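Local coordinates for uncharacterized protein MJ1062 (Methanocaldococcus jannaschii, PDB 3EO4) that is of unknown function but probably transfers acyl groups through this C-terminal GNAT-type acetyltransferase domain, the longer protein also carrying a predicted hexosyltransferase part, at residues 139-148 / 156-164; 75-83 / 93-102. All blocks are in the same frame, centred on the assembly; numbering follows the deposited sequence.

Contact 1: 139-148 / 156-164; sequences IKLFESLGFK and NEWIYEVNL
Glu161 O is met by two donors from the other segment: Lys148 N in a hydrogen bond of 2.9 Å, and Phe147 through a CA-H...O contact. Glu161 N returns a bond to Lys148 O, closing a hydrogen-bonded antiparallel pair; Tyr160 CA-H also leans on Lys148 O, at 3.2 Å. Beside this pair the Phe147 ring lies between two residues. Val162 CB sits over the centre of one face, 3.6 Å from the ring centroid in a CH-pi contact, and Phe142 CD1 lies over the opposite face. Tyr160 O comes up at the ring edge, 3.4 Å from Phe147 CD1. The Tyr160 side chain, with CG anti to its own carbonyl carbon (chi1 -74°), passes back to the helix, where Ile139 CG1 stands 3.6 Å from Tyr160 OH. Glu143 OE2 lies at the edge of the tyrosine ring, the carboxylate turned 66° from the ring plane. Between helix 136-144 and strand 148-150, Gly146 takes positive phi as the C' residue of a Schellman motif: its N bonds to Glu143 O, and Phe147 N to Phe142 O at 3.0 Å. This capped helix end sets strand 148-150 beside strand 157-163 in the three-stranded sheet of the GNAT domain. Backbone bonds thus pair the strands, whereas the helix meets Tyr160 through carbon packing and one water, which donates to Glu143 OE2 and bridges it to Tyr160 OH.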
ATOM      1  N   ILE A 139       7.011 -19.770   6.752  1.00 17.90           N
ATOM      2  CA  ILE A 139       7.387 -21.026   7.398  1.00 17.12           C
ATOM      3  C   ILE A 139       8.658 -20.857   8.253  1.00 16.90           C
ATOM      4  O   ILE A 139       8.690 -21.292   9.397  1.00 16.24           O
ATOM      5  CB  ILE A 139       7.521 -22.177   6.356  1.00 17.31           C
ATOM      6  CG1 ILE A 139       6.127 -22.485   5.759  1.00 17.66           C
ATOM      7  CG2 ILE A 139       8.225 -23.430   6.973  1.00 15.07           C
ATOM      8  CD1 ILE A 139       6.128 -23.407   4.533  1.00 15.71           C
ATOM      9  N   LYS A 140       9.689 -20.212   7.707  1.00 16.92           N
ATOM     10  CA  LYS A 140      10.928 -19.969   8.457  1.00 17.22           C
ATOM     11  C   LYS A 140      10.723 -19.077   9.664  1.00 16.44           C
ATOM     12  O   LYS A 140      11.299 -19.315  10.722  1.00 16.96           O
ATOM     13  CB  LYS A 140      11.966 -19.324   7.558  1.00 17.34           C
ATOM     14  CG  LYS A 140      12.516 -20.307   6.593  1.00 21.38           C
ATOM     15  CD  LYS A 140      13.493 -19.657   5.664  1.00 26.62           C
ATOM     16  CE  LYS A 140      14.253 -20.726   4.888  1.00 27.96           C
ATOM     17  NZ  LYS A 140      15.545 -20.143   4.466  1.00 31.63           N
ATOM     18  N   LEU A 141       9.909 -18.047   9.491  1.00 16.18           N
ATOM     19  CA  LEU A 141       9.534 -17.150  10.581  1.00 16.34           C
ATOM     20  C   LEU A 141       8.968 -17.922  11.784  1.00 16.46           C
ATOM     21  O   LEU A 141       9.482 -17.806  12.898  1.00 16.84           O
ATOM     22  CB  LEU A 141       8.528 -16.078  10.079  1.00 16.15           C
ATOM     23  CG  LEU A 141       8.080 -14.853  10.909  1.00 15.45           C
ATOM     24  CD1 LEU A 141       7.193 -13.992  10.058  1.00 16.81           C
ATOM     25  CD2 LEU A 141       7.350 -15.200  12.210  1.00 15.49           C
ATOM     26  N   PHE A 142       7.918 -18.703  11.558  1.00 16.71           N
ATOM     27  CA  PHE A 142       7.210 -19.360  12.664  1.00 16.93           C
ATOM     28  C   PHE A 142       7.991 -20.518  13.273  1.00 16.45           C
ATOM     29  O   PHE A 142       8.002 -20.684  14.506  1.00 15.36           O
ATOM     30  CB  PHE A 142       5.809 -19.807  12.236  1.00 17.05           C
ATOM     31  CG  PHE A 142       4.826 -18.670  12.118  1.00 19.20           C
ATOM     32  CD1 PHE A 142       4.217 -18.140  13.253  1.00 19.63           C
ATOM     33  CD2 PHE A 142       4.523 -18.115  10.866  1.00 20.69           C
ATOM     34  CE1 PHE A 142       3.296 -17.089  13.144  1.00 20.33           C
ATOM     35  CE2 PHE A 142       3.630 -17.066  10.744  1.00 20.15           C
ATOM     36  CZ  PHE A 142       3.019 -16.547  11.867  1.00 21.15           C
ATOM     37  N   GLU A 143       8.674 -21.286  12.423  1.00 15.37           N
ATOM     38  CA  GLU A 143       9.592 -22.304  12.931  1.00 15.61           C
ATOM     39  C   GLU A 143      10.761 -21.685  13.731  1.00 15.31           C
ATOM     40  O   GLU A 143      11.255 -22.291  14.673  1.00 16.12           O
ATOM     41  CB  GLU A 143      10.096 -23.232  11.816  1.00 15.41           C
ATOM     42  CG  GLU A 143       8.956 -24.024  11.098  1.00 18.85           C
ATOM     43  CD  GLU A 143       9.464 -25.147  10.210  1.00 22.52           C
ATOM     44  OE1 GLU A 143      10.595 -25.039   9.691  1.00 22.08           O
ATOM     45  OE2 GLU A 143       8.727 -26.145  10.023  1.00 26.72           O
ATOM     46  N   SER A 144      11.200 -20.481  13.396  1.00 14.94           N
ATOM     47  CA  SER A 144      12.257 -19.868  14.226  1.00 14.69           C
ATOM     48  C   SER A 144      11.726 -19.556  15.642  1.00 14.34           C
ATOM     49  O   SER A 144      12.485 -19.396  16.584  1.00 15.05           O
ATOM     50  CB  SER A 144      12.844 -18.623  13.565  1.00 14.16           C
ATOM     51  OG  SER A 144      12.026 -17.495  13.828  1.00 14.23           O
ATOM     52  N   LEU A 145      10.416 -19.507  15.786  1.00 13.51           N
ATOM     53  CA  LEU A 145       9.789 -19.272  17.089  1.00 13.70           C
ATOM     54  C   LEU A 145       9.262 -20.553  17.722  1.00 13.64           C
ATOM     55  O   LEU A 145       8.513 -20.508  18.706  1.00 14.39           O
ATOM     56  CB  LEU A 145       8.660 -18.241  16.984  1.00 12.70           C
ATOM     57  CG  LEU A 145       9.061 -16.832  16.559  1.00 14.69           C
ATOM     58  CD1 LEU A 145       7.818 -16.007  16.208  1.00 16.53           C
ATOM     59  CD2 LEU A 145       9.942 -16.129  17.606  1.00 11.96           C
ATOM     60  N   GLY A 146       9.659 -21.692  17.174  1.00 12.84           N
ATOM     61  CA  GLY A 146       9.298 -22.942  17.782  1.00 13.00           C
ATOM     62  C   GLY A 146       7.970 -23.552  17.351  1.00 12.69           C
ATOM     63  O   GLY A 146       7.579 -24.555  17.908  1.00 12.21           O
ATOM     64  N   PHE A 147       7.280 -22.942  16.387  1.00 13.26           N
ATOM     65  CA  PHE A 147       6.066 -23.538  15.783  1.00 14.96           C
ATOM     66  C   PHE A 147       6.425 -24.810  15.024  1.00 15.61           C
ATOM     67  O   PHE A 147       7.506 -24.911  14.423  1.00 16.36           O
ATOM     68  CB  PHE A 147       5.369 -22.598  14.803  1.00 13.64           C
ATOM     69  CG  PHE A 147       4.616 -21.461  15.458  1.00 14.70           C
ATOM     70  CD1 PHE A 147       3.215 -21.408  15.391  1.00 10.17           C
ATOM     71  CD2 PHE A 147       5.308 -20.411  16.100  1.00 11.79           C
ATOM     72  CE1 PHE A 147       2.512 -20.323  15.962  1.00 12.74           C
ATOM     73  CE2 PHE A 147       4.602 -19.316  16.697  1.00 13.35           C
ATOM     74  CZ  PHE A 147       3.213 -19.275  16.625  1.00 10.39           C
ATOM     75  N   LYS A 148       5.484 -25.745  15.025  1.00 16.86           N
ATOM     76  CA  LYS A 148       5.671 -27.100  14.485  1.00 17.96           C
ATOM     77  C   LYS A 148       4.531 -27.405  13.550  1.00 18.31           C
ATOM     78  O   LYS A 148       3.377 -27.230  13.927  1.00 18.22           O
ATOM     79  CB  LYS A 148       5.617 -28.080  15.646  1.00 17.43           C
ATOM     80  CG  LYS A 148       5.792 -29.521  15.303  1.00 21.93           C
ATOM     81  CD  LYS A 148       5.966 -30.309  16.584  1.00 25.05           C
ATOM     82  CE  LYS A 148       4.738 -31.113  16.887  1.00 27.27           C
ATOM     83  NZ  LYS A 148       4.856 -32.373  16.099  1.00 29.51           N
ATOM     84  N   ASN A 156      -3.089 -27.236  -0.031  1.00 21.71           N
ATOM     85  CA  ASN A 156      -1.783 -26.530  -0.039  1.00 20.68           C
ATOM     86  C   ASN A 156      -1.498 -25.622   1.189  1.00 20.27           C
ATOM     87  O   ASN A 156      -0.592 -24.776   1.162  1.00 19.64           O
ATOM     88  CB  ASN A 156      -1.607 -25.712  -1.339  1.00 20.39           C
ATOM     89  CG  ASN A 156      -1.605 -26.579  -2.623  1.00 22.12           C
ATOM     90  OD1 ASN A 156      -1.475 -26.033  -3.710  1.00 23.61           O
ATOM     91  ND2 ASN A 156      -1.765 -27.908  -2.499  1.00 21.59           N
ATOM     92  N   GLU A 157      -2.289 -25.799   2.241  1.00 19.65           N
ATOM     93  CA  GLU A 157      -2.231 -24.989   3.459  1.00 19.19           C
ATOM     94  C   GLU A 157      -1.959 -25.899   4.684  1.00 19.05           C
ATOM     95  O   GLU A 157      -2.534 -26.994   4.801  1.00 18.35           O
ATOM     96  CB  GLU A 157      -3.561 -24.257   3.625  1.00 18.63           C
ATOM     97  CG  GLU A 157      -3.620 -23.204   4.712  1.00 21.02           C
ATOM     98  CD  GLU A 157      -5.037 -22.681   4.925  1.00 21.88           C
ATOM     99  OE1 GLU A 157      -5.938 -23.490   5.211  1.00 21.84           O
ATOM    100  OE2 GLU A 157      -5.246 -21.463   4.826  1.00 24.65           O
ATOM    101  N   TRP A 158      -1.087 -25.433   5.581  1.00 18.72           N
ATOM    102  CA  TRP A 158      -0.673 -26.191   6.755  1.00 17.92           C
ATOM    103  C   TRP A 158      -0.852 -25.393   8.030  1.00 18.09           C
ATOM    104  O   TRP A 158      -0.608 -24.188   8.056  1.00 17.34           O
ATOM    105  CB  TRP A 158       0.808 -26.561   6.638  1.00 17.96           C
ATOM    106  CG  TRP A 158       1.025 -27.478   5.540  1.00 19.20           C
ATOM    107  CD1 TRP A 158       1.397 -27.161   4.277  1.00 19.77           C
ATOM    108  CD2 TRP A 158       0.803 -28.888   5.560  1.00 20.54           C
ATOM    109  NE1 TRP A 158       1.454 -28.290   3.506  1.00 21.21           N
ATOM    110  CE2 TRP A 158       1.086 -29.368   4.269  1.00 20.50           C
ATOM    111  CE3 TRP A 158       0.408 -29.797   6.551  1.00 20.32           C
ATOM    112  CZ2 TRP A 158       0.995 -30.712   3.937  1.00 19.27           C
ATOM    113  CZ3 TRP A 158       0.313 -31.140   6.221  1.00 19.09           C
ATOM    114  CH2 TRP A 158       0.607 -31.582   4.923  1.00 20.61           C
ATOM    115  N   ILE A 159      -1.253 -26.085   9.091  1.00 17.96           N
ATOM    116  CA  ILE A 159      -1.312 -25.486  10.417  1.00 17.35           C
ATOM    117  C   ILE A 159      -0.028 -25.831  11.150  1.00 17.32           C
ATOM    118  O   ILE A 159       0.421 -26.997  11.111  1.00 17.78           O
ATOM    119  CB  ILE A 159      -2.485 -26.049  11.238  1.00 17.78           C
ATOM    120  CG1 ILE A 159      -3.754 -26.197  10.373  1.00 17.42           C
ATOM    121  CG2 ILE A 159      -2.678 -25.248  12.530  1.00 16.60           C
ATOM    122  CD1 ILE A 159      -4.167 -24.943   9.648  1.00 18.94           C
ATOM    123  N   TYR A 160       0.537 -24.805  11.783  1.00 15.84           N
ATOM    124  CA  TYR A 160       1.735 -24.854  12.579  1.00 16.12           C
ATOM    125  C   TYR A 160       1.338 -24.345  13.965  1.00 16.41           C
ATOM    126  O   TYR A 160       0.715 -23.286  14.057  1.00 15.51           O
ATOM    127  CB  TYR A 160       2.780 -23.888  11.995  1.00 15.95           C
ATOM    128  CG  TYR A 160       3.438 -24.361  10.725  1.00 16.40           C
ATOM    129  CD1 TYR A 160       4.735 -24.833  10.749  1.00 16.48           C
ATOM    130  CD2 TYR A 160       2.764 -24.323   9.493  1.00 17.78           C
ATOM    131  CE1 TYR A 160       5.349 -25.288   9.597  1.00 15.98           C
ATOM    132  CE2 TYR A 160       3.372 -24.774   8.326  1.00 18.06           C
ATOM    133  CZ  TYR A 160       4.660 -25.258   8.400  1.00 18.69           C
ATOM    134  OH  TYR A 160       5.292 -25.685   7.278  1.00 20.21           O
ATOM    135  N   GLU A 161       1.696 -25.074  15.029  1.00 16.37           N
ATOM    136  CA  GLU A 161       1.242 -24.733  16.383  1.00 17.10           C
ATOM    137  C   GLU A 161       2.408 -24.560  17.314  1.00 16.88           C
ATOM    138  O   GLU A 161       3.478 -25.135  17.095  1.00 17.45           O
ATOM    139  CB  GLU A 161       0.309 -25.792  16.970  1.00 16.58           C
ATOM    140  CG  GLU A 161      -0.844 -26.152  16.073  1.00 20.92           C
ATOM    141  CD  GLU A 161      -2.007 -26.840  16.796  1.00 26.88           C
ATOM    142  OE1 GLU A 161      -3.116 -26.872  16.205  1.00 29.34           O
ATOM    143  OE2 GLU A 161      -1.828 -27.341  17.941  1.00 28.56           O
ATOM    144  N   VAL A 162       2.193 -23.785  18.366  1.00 16.51           N
ATOM    145  CA  VAL A 162       3.213 -23.589  19.375  1.00 16.87           C
ATOM    146  C   VAL A 162       2.549 -23.589  20.750  1.00 17.85           C
ATOM    147  O   VAL A 162       1.382 -23.168  20.896  1.00 18.48           O
ATOM    148  CB  VAL A 162       3.983 -22.254  19.140  1.00 16.43           C
ATOM    149  CG1 VAL A 162       3.230 -21.064  19.730  1.00 16.04           C
ATOM    150  CG2 VAL A 162       5.416 -22.334  19.663  1.00 15.48           C
ATOM    151  N   ASN A 163       3.286 -24.086  21.737  1.00 18.74           N
ATOM    152  CA  ASN A 163       2.921 -23.944  23.149  1.00 20.72           C
ATOM    153  C   ASN A 163       3.574 -22.686  23.649  1.00 22.32           C
ATOM    154  O   ASN A 163       4.757 -22.456  23.397  1.00 22.73           O
ATOM    155  CB  ASN A 163       3.383 -25.133  23.984  1.00 19.99           C
ATOM    156  CG  ASN A 163       2.677 -26.409  23.609  1.00 19.86           C
ATOM    157  OD1 ASN A 163       3.293 -27.359  23.166  1.00 20.18           O
ATOM    158  ND2 ASN A 163       1.365 -26.423  23.759  1.00 20.25           N
ATOM    159  N   LEU A 164       2.780 -21.874  24.333  1.00 23.93           N
ATOM    160  CA  LEU A 164       3.188 -20.565  24.822  1.00 26.02           C
ATOM    161  C   LEU A 164       3.975 -20.649  26.132  1.00 27.30           C
ATOM    162  O   LEU A 164       4.991 -19.957  26.333  1.00 28.60           O
ATOM    163  CB  LEU A 164       1.937 -19.704  25.013  1.00 25.79           C
ATOM    164  CG  LEU A 164       1.575 -18.723  23.897  1.00 26.16           C
ATOM    165  CD1 LEU A 164       2.137 -19.117  22.544  1.00 26.49           C
ATOM    166  CD2 LEU A 164       0.063 -18.510  23.847  1.00 26.64           C
ATOM    167  OXT LEU A 164       3.598 -21.412  27.031  1.00 28.02           O
TER
HETATM  168  O   HOH W   1       7.605 -27.060   7.789  1.00 29.10           O

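Contact 2: 75-83 / 93-102; sequences IRKVGSVNV and IGILIGEFFL
Arg76 grips Glu99 side-on: NE gives a 2.6 Å bond to Glu99 OE1 and NH2 a 3.0 Å bond to Glu99 OE2, a two-pronged salt bridge. Both oxygens are met on their syn side, with guanidinium and carboxylate planes 21° apart. The arginine chain, extended from CG to NE, carries the guanidinium edge to Glu99, and Trp49 of the second subunit makes a cation-pi contact with it. Val78 CG1 packs against Leu102 CD1 at 3.7 Å and also touches Glu99 OE1. Replacing Arg76 with an alanine would probably leave the buried Glu99 carboxylate without its charged mate and free to turn. Behind the bridge, Val78 O takes a 2.8 Å bond from Gly98 N and a weak one from Glu99 N, fixing the chain where it leaves the sheet. Farther along, Ser80-Leu96 and Asn82-Gly94 are hydrogen-bonded antiparallel pairs; Ser80 N to Leu96 O measures 2.8 Å. Gly79 faces Ile97 so closely that any CB would run into Leu96 O. These pairs make 75-83 and 93-97 a beta hairpin at one edge of the GNAT domain's five-stranded sheet. On the face carrying Val81, Val83, Ile93 and Ile95, Val81 CG2 touches Ile95 CD1 at 3.7 Å. That face packs on helix 107-121, Val83 meeting Val115 and Ile93 meeting Leu119; on the other, Ser80 and Leu96 meet helix 24-31, while strand 63-71 flanks strand 74-84.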
ATOM      1  N   ILE A  75       9.777   6.906  13.306  1.00 16.44           N
ATOM      2  CA  ILE A  75       8.957   5.714  13.124  1.00 16.71           C
ATOM      3  C   ILE A  75       8.139   5.735  11.815  1.00 16.18           C
ATOM      4  O   ILE A  75       7.697   6.794  11.387  1.00 15.94           O
ATOM      5  CB  ILE A  75       8.059   5.403  14.376  1.00 17.38           C
ATOM      6  CG1 ILE A  75       6.607   5.817  14.153  1.00 18.30           C
ATOM      7  CG2 ILE A  75       8.574   6.051  15.671  1.00 18.53           C
ATOM      8  CD1 ILE A  75       5.818   4.672  13.703  1.00 18.45           C
ATOM      9  N   ARG A  76       7.930   4.561  11.210  1.00 15.49           N
ATOM     10  CA  ARG A  76       7.106   4.412  10.012  1.00 14.94           C
ATOM     11  C   ARG A  76       6.322   3.096  10.046  1.00 14.90           C
ATOM     12  O   ARG A  76       6.710   2.171  10.755  1.00 14.84           O
ATOM     13  CB  ARG A  76       7.977   4.501   8.747  1.00 14.96           C
ATOM     14  CG  ARG A  76       8.613   3.169   8.276  1.00 14.22           C
ATOM     15  CD  ARG A  76       9.459   3.426   7.027  1.00 13.78           C
ATOM     16  NE  ARG A  76      10.171   2.254   6.520  1.00 10.44           N
ATOM     17  CZ  ARG A  76      11.465   2.031   6.759  1.00 13.62           C
ATOM     18  NH1 ARG A  76      12.157   2.880   7.508  1.00  6.59           N
ATOM     19  NH2 ARG A  76      12.078   0.975   6.239  1.00 13.01           N
ATOM     20  N   LYS A  77       5.227   3.021   9.279  1.00 14.98           N
ATOM     21  CA  LYS A  77       4.369   1.812   9.182  1.00 14.61           C
ATOM     22  C   LYS A  77       4.861   0.825   8.137  1.00 14.54           C
ATOM     23  O   LYS A  77       4.987   1.175   6.958  1.00 15.04           O
ATOM     24  CB  LYS A  77       2.946   2.212   8.806  1.00 14.12           C
ATOM     25  CG  LYS A  77       2.088   2.702   9.962  1.00 17.71           C
ATOM     26  CD  LYS A  77       1.884   4.188  10.018  1.00 21.80           C
ATOM     27  CE  LYS A  77       1.299   4.781   8.727  1.00 24.79           C
ATOM     28  NZ  LYS A  77      -0.006   4.176   8.451  1.00 28.71           N
ATOM     29  N   VAL A  78       5.100  -0.425   8.536  1.00 13.82           N
ATOM     30  CA  VAL A  78       5.785  -1.347   7.639  1.00 13.94           C
ATOM     31  C   VAL A  78       5.048  -2.648   7.435  1.00 13.86           C
ATOM     32  O   VAL A  78       5.421  -3.406   6.547  1.00 13.78           O
ATOM     33  CB  VAL A  78       7.251  -1.684   8.090  1.00 13.28           C
ATOM     34  CG1 VAL A  78       8.148  -0.431   8.138  1.00 11.92           C
ATOM     35  CG2 VAL A  78       7.255  -2.409   9.433  1.00 14.88           C
ATOM     36  N   GLY A  79       4.053  -2.938   8.280  1.00 13.40           N
ATOM     37  CA  GLY A  79       3.283  -4.170   8.126  1.00 13.73           C
ATOM     38  C   GLY A  79       2.127  -4.251   9.092  1.00 15.11           C
ATOM     39  O   GLY A  79       1.780  -3.261   9.762  1.00 14.52           O
ATOM     40  N   SER A  80       1.530  -5.440   9.179  1.00 15.92           N
ATOM     41  CA  SER A  80       0.471  -5.676  10.123  1.00 17.35           C
ATOM     42  C   SER A  80       0.584  -7.065  10.728  1.00 18.01           C
ATOM     43  O   SER A  80       0.953  -8.025  10.033  1.00 18.36           O
ATOM     44  CB  SER A  80      -0.872  -5.527   9.447  1.00 17.00           C
ATOM     45  OG  SER A  80      -1.905  -5.681  10.422  1.00 21.39           O
ATOM     46  N   VAL A  81       0.242  -7.168  12.013  1.00 18.00           N
ATOM     47  CA  VAL A  81       0.214  -8.458  12.720  1.00 17.48           C
ATOM     48  C   VAL A  81      -1.114  -8.538  13.458  1.00 18.01           C
ATOM     49  O   VAL A  81      -1.648  -7.504  13.890  1.00 17.86           O
ATOM     50  CB  VAL A  81       1.456  -8.642  13.654  1.00 17.74           C
ATOM     51  CG1 VAL A  81       1.427  -7.673  14.832  1.00 14.75           C
ATOM     52  CG2 VAL A  81       1.624 -10.118  14.104  1.00 15.15           C
ATOM     53  N   ASN A  82      -1.671  -9.746  13.555  1.00 18.47           N
ATOM     54  CA  ASN A  82      -3.033  -9.949  14.055  1.00 18.92           C
ATOM     55  C   ASN A  82      -3.191 -11.318  14.729  1.00 19.34           C
ATOM     56  O   ASN A  82      -2.407 -12.234  14.442  1.00 18.52           O
ATOM     57  CB  ASN A  82      -4.076  -9.791  12.924  1.00 18.98           C
ATOM     58  CG  ASN A  82      -3.956 -10.871  11.848  1.00 21.45           C
ATOM     59  OD1 ASN A  82      -3.996 -12.068  12.141  1.00 25.48           O
ATOM     60  ND2 ASN A  82      -3.849 -10.454  10.599  1.00 20.11           N
ATOM     61  N   VAL A  83      -4.173 -11.421  15.646  1.00 18.88           N
ATOM     62  CA  VAL A  83      -4.610 -12.691  16.260  1.00 18.46           C
ATOM     63  C   VAL A  83      -6.106 -12.760  16.153  1.00 17.83           C
ATOM     64  O   VAL A  83      -6.792 -11.781  16.401  1.00 16.72           O
ATOM     65  CB  VAL A  83      -4.250 -12.829  17.765  1.00 18.52           C
ATOM     66  CG1 VAL A  83      -2.773 -12.694  17.951  1.00 21.65           C
ATOM     67  CG2 VAL A  83      -4.896 -11.738  18.577  1.00 18.93           C
ATOM     68  N   ILE A  93      -2.582 -16.670  14.484  1.00 17.96           N
ATOM     69  CA  ILE A  93      -1.743 -15.471  14.275  1.00 18.55           C
ATOM     70  C   ILE A  93      -1.537 -15.258  12.784  1.00 18.49           C
ATOM     71  O   ILE A  93      -1.158 -16.192  12.072  1.00 17.44           O
ATOM     72  CB  ILE A  93      -0.315 -15.627  14.901  1.00 18.80           C
ATOM     73  CG1 ILE A  93      -0.361 -16.208  16.309  1.00 18.07           C
ATOM     74  CG2 ILE A  93       0.523 -14.315  14.805  1.00 19.46           C
ATOM     75  CD1 ILE A  93      -1.033 -15.357  17.241  1.00 16.53           C
ATOM     76  N   GLY A  94      -1.744 -14.020  12.334  1.00 18.64           N
ATOM     77  CA  GLY A  94      -1.436 -13.612  10.957  1.00 18.47           C
ATOM     78  C   GLY A  94      -0.398 -12.495  10.929  1.00 18.70           C
ATOM     79  O   GLY A  94      -0.344 -11.652  11.845  1.00 17.19           O
ATOM     80  N   ILE A  95       0.442 -12.485   9.897  1.00 18.53           N
ATOM     81  CA  ILE A  95       1.486 -11.461   9.805  1.00 19.41           C
ATOM     82  C   ILE A  95       1.698 -11.094   8.335  1.00 20.02           C
ATOM     83  O   ILE A  95       1.613 -11.952   7.459  1.00 20.07           O
ATOM     84  CB  ILE A  95       2.844 -11.936  10.494  1.00 19.93           C
ATOM     85  CG1 ILE A  95       4.004 -10.957  10.287  1.00 20.50           C
ATOM     86  CG2 ILE A  95       3.304 -13.305   9.948  1.00 19.59           C
ATOM     87  CD1 ILE A  95       4.233 -10.033  11.469  1.00 26.11           C
ATOM     88  N   LEU A  96       2.021  -9.830   8.083  1.00 20.45           N
ATOM     89  CA  LEU A  96       2.272  -9.336   6.748  1.00 21.39           C
ATOM     90  C   LEU A  96       3.242  -8.176   6.903  1.00 21.10           C
ATOM     91  O   LEU A  96       2.972  -7.279   7.672  1.00 22.02           O
ATOM     92  CB  LEU A  96       0.945  -8.841   6.189  1.00 21.79           C
ATOM     93  CG  LEU A  96       0.720  -8.059   4.909  1.00 24.00           C
ATOM     94  CD1 LEU A  96      -0.808  -7.836   4.804  1.00 23.74           C
ATOM     95  CD2 LEU A  96       1.404  -6.716   4.877  1.00 26.69           C
ATOM     96  N   ILE A  97       4.393  -8.236   6.239  1.00 20.52           N
ATOM     97  CA  ILE A  97       5.286  -7.096   6.145  1.00 20.36           C
ATOM     98  C   ILE A  97       5.055  -6.517   4.746  1.00 21.00           C
ATOM     99  O   ILE A  97       5.291  -7.199   3.745  1.00 19.72           O
ATOM    100  CB  ILE A  97       6.787  -7.489   6.385  1.00 20.65           C
ATOM    101  CG1 ILE A  97       6.975  -8.132   7.774  1.00 19.13           C
ATOM    102  CG2 ILE A  97       7.749  -6.291   6.138  1.00 19.63           C
ATOM    103  CD1 ILE A  97       6.727  -7.155   8.959  1.00 20.14           C
ATOM    104  N   GLY A  98       4.567  -5.265   4.707  1.00 20.92           N
ATOM    105  CA  GLY A  98       4.284  -4.557   3.470  1.00 20.64           C
ATOM    106  C   GLY A  98       5.475  -4.061   2.654  1.00 20.52           C
ATOM    107  O   GLY A  98       5.406  -4.092   1.438  1.00 20.64           O
ATOM    108  N   GLU A  99       6.561  -3.604   3.285  1.00 20.09           N
ATOM    109  CA  GLU A  99       7.745  -3.181   2.521  1.00 19.83           C
ATOM    110  C   GLU A  99       8.537  -4.398   2.178  1.00 19.81           C
ATOM    111  O   GLU A  99       8.880  -5.153   3.083  1.00 20.58           O
ATOM    112  CB  GLU A  99       8.690  -2.266   3.317  1.00 19.46           C
ATOM    113  CG  GLU A  99       8.047  -1.091   3.927  1.00 19.29           C
ATOM    114  CD  GLU A  99       9.031  -0.018   4.400  1.00 17.32           C
ATOM    115  OE1 GLU A  99       8.533   0.943   5.008  1.00 18.39           O
ATOM    116  OE2 GLU A  99      10.265  -0.108   4.174  1.00 16.45           O
ATOM    117  N   PHE A 100       8.910  -4.540   0.902  1.00 20.35           N
ATOM    118  CA  PHE A 100       9.499  -5.780   0.367  1.00 21.16           C
ATOM    119  C   PHE A 100      10.966  -6.020   0.653  1.00 21.06           C
ATOM    120  O   PHE A 100      11.398  -7.172   0.737  1.00 21.83           O
ATOM    121  CB  PHE A 100       9.293  -5.862  -1.142  1.00 21.12           C
ATOM    122  CG  PHE A 100       7.868  -5.916  -1.531  1.00 24.31           C
ATOM    123  CD1 PHE A 100       7.282  -7.132  -1.862  1.00 24.57           C
ATOM    124  CD2 PHE A 100       7.088  -4.751  -1.534  1.00 25.25           C
ATOM    125  CE1 PHE A 100       5.938  -7.191  -2.222  1.00 28.97           C
ATOM    126  CE2 PHE A 100       5.758  -4.795  -1.898  1.00 27.85           C
ATOM    127  CZ  PHE A 100       5.167  -6.019  -2.233  1.00 28.53           C
ATOM    128  N   PHE A 101      11.738  -4.952   0.755  1.00 20.83           N
ATOM    129  CA  PHE A 101      13.180  -5.086   0.961  1.00 21.06           C
ATOM    130  C   PHE A 101      13.540  -5.055   2.452  1.00 21.72           C
ATOM    131  O   PHE A 101      14.681  -4.792   2.817  1.00 21.99           O
ATOM    132  CB  PHE A 101      13.939  -4.036   0.145  1.00 20.06           C
ATOM    133  CG  PHE A 101      13.912  -4.298  -1.338  1.00 19.39           C
ATOM    134  CD1 PHE A 101      14.818  -5.201  -1.921  1.00 19.79           C
ATOM    135  CD2 PHE A 101      12.983  -3.661  -2.160  1.00 16.65           C
ATOM    136  CE1 PHE A 101      14.808  -5.454  -3.313  1.00 18.39           C
ATOM    137  CE2 PHE A 101      12.963  -3.910  -3.552  1.00 16.72           C
ATOM    138  CZ  PHE A 101      13.881  -4.805  -4.126  1.00 17.97           C
ATOM    139  N   LEU A 102      12.535  -5.320   3.280  1.00 22.84           N
ATOM    140  CA  LEU A 102      12.670  -5.531   4.717  1.00 25.24           C
ATOM    141  C   LEU A 102      12.580  -7.015   5.052  1.00 27.06           C
ATOM    142  O   LEU A 102      13.135  -7.460   6.058  1.00 27.94           O
ATOM    143  CB  LEU A 102      11.529  -4.838   5.476  1.00 24.55           C
ATOM    144  CG  LEU A 102      11.566  -3.316   5.589  1.00 24.16           C
ATOM    145  CD1 LEU A 102      10.458  -2.824   6.546  1.00 23.44           C
ATOM    146  CD2 LEU A 102      12.909  -2.846   6.045  1.00 21.64           C
TER

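How the contacts relate
From the N terminus, contact 2 comes first: strand 74-84 turns through the loop after it into strand 92-97, closing a hairpin at the edge of the five-stranded sheet. The chain then runs through helix 107-121 and strand 126-132 before contact 1 closes the shorter excursion from helix 136-144 through strand 148-150 to strand 157-163, the last strand. The two loops follow in series, neither nesting nor crossing. Their centres lie about 18 Å apart, yet they touch where Phe142 and Leu141 pack against Ile95, with Phe142 CZ 3.8 Å from Ile95 CG2. Helix 107-121 packs against both, and helix 136-144 reaches strand 92-97, so the helices tie the hairpin to the three-stranded sheet.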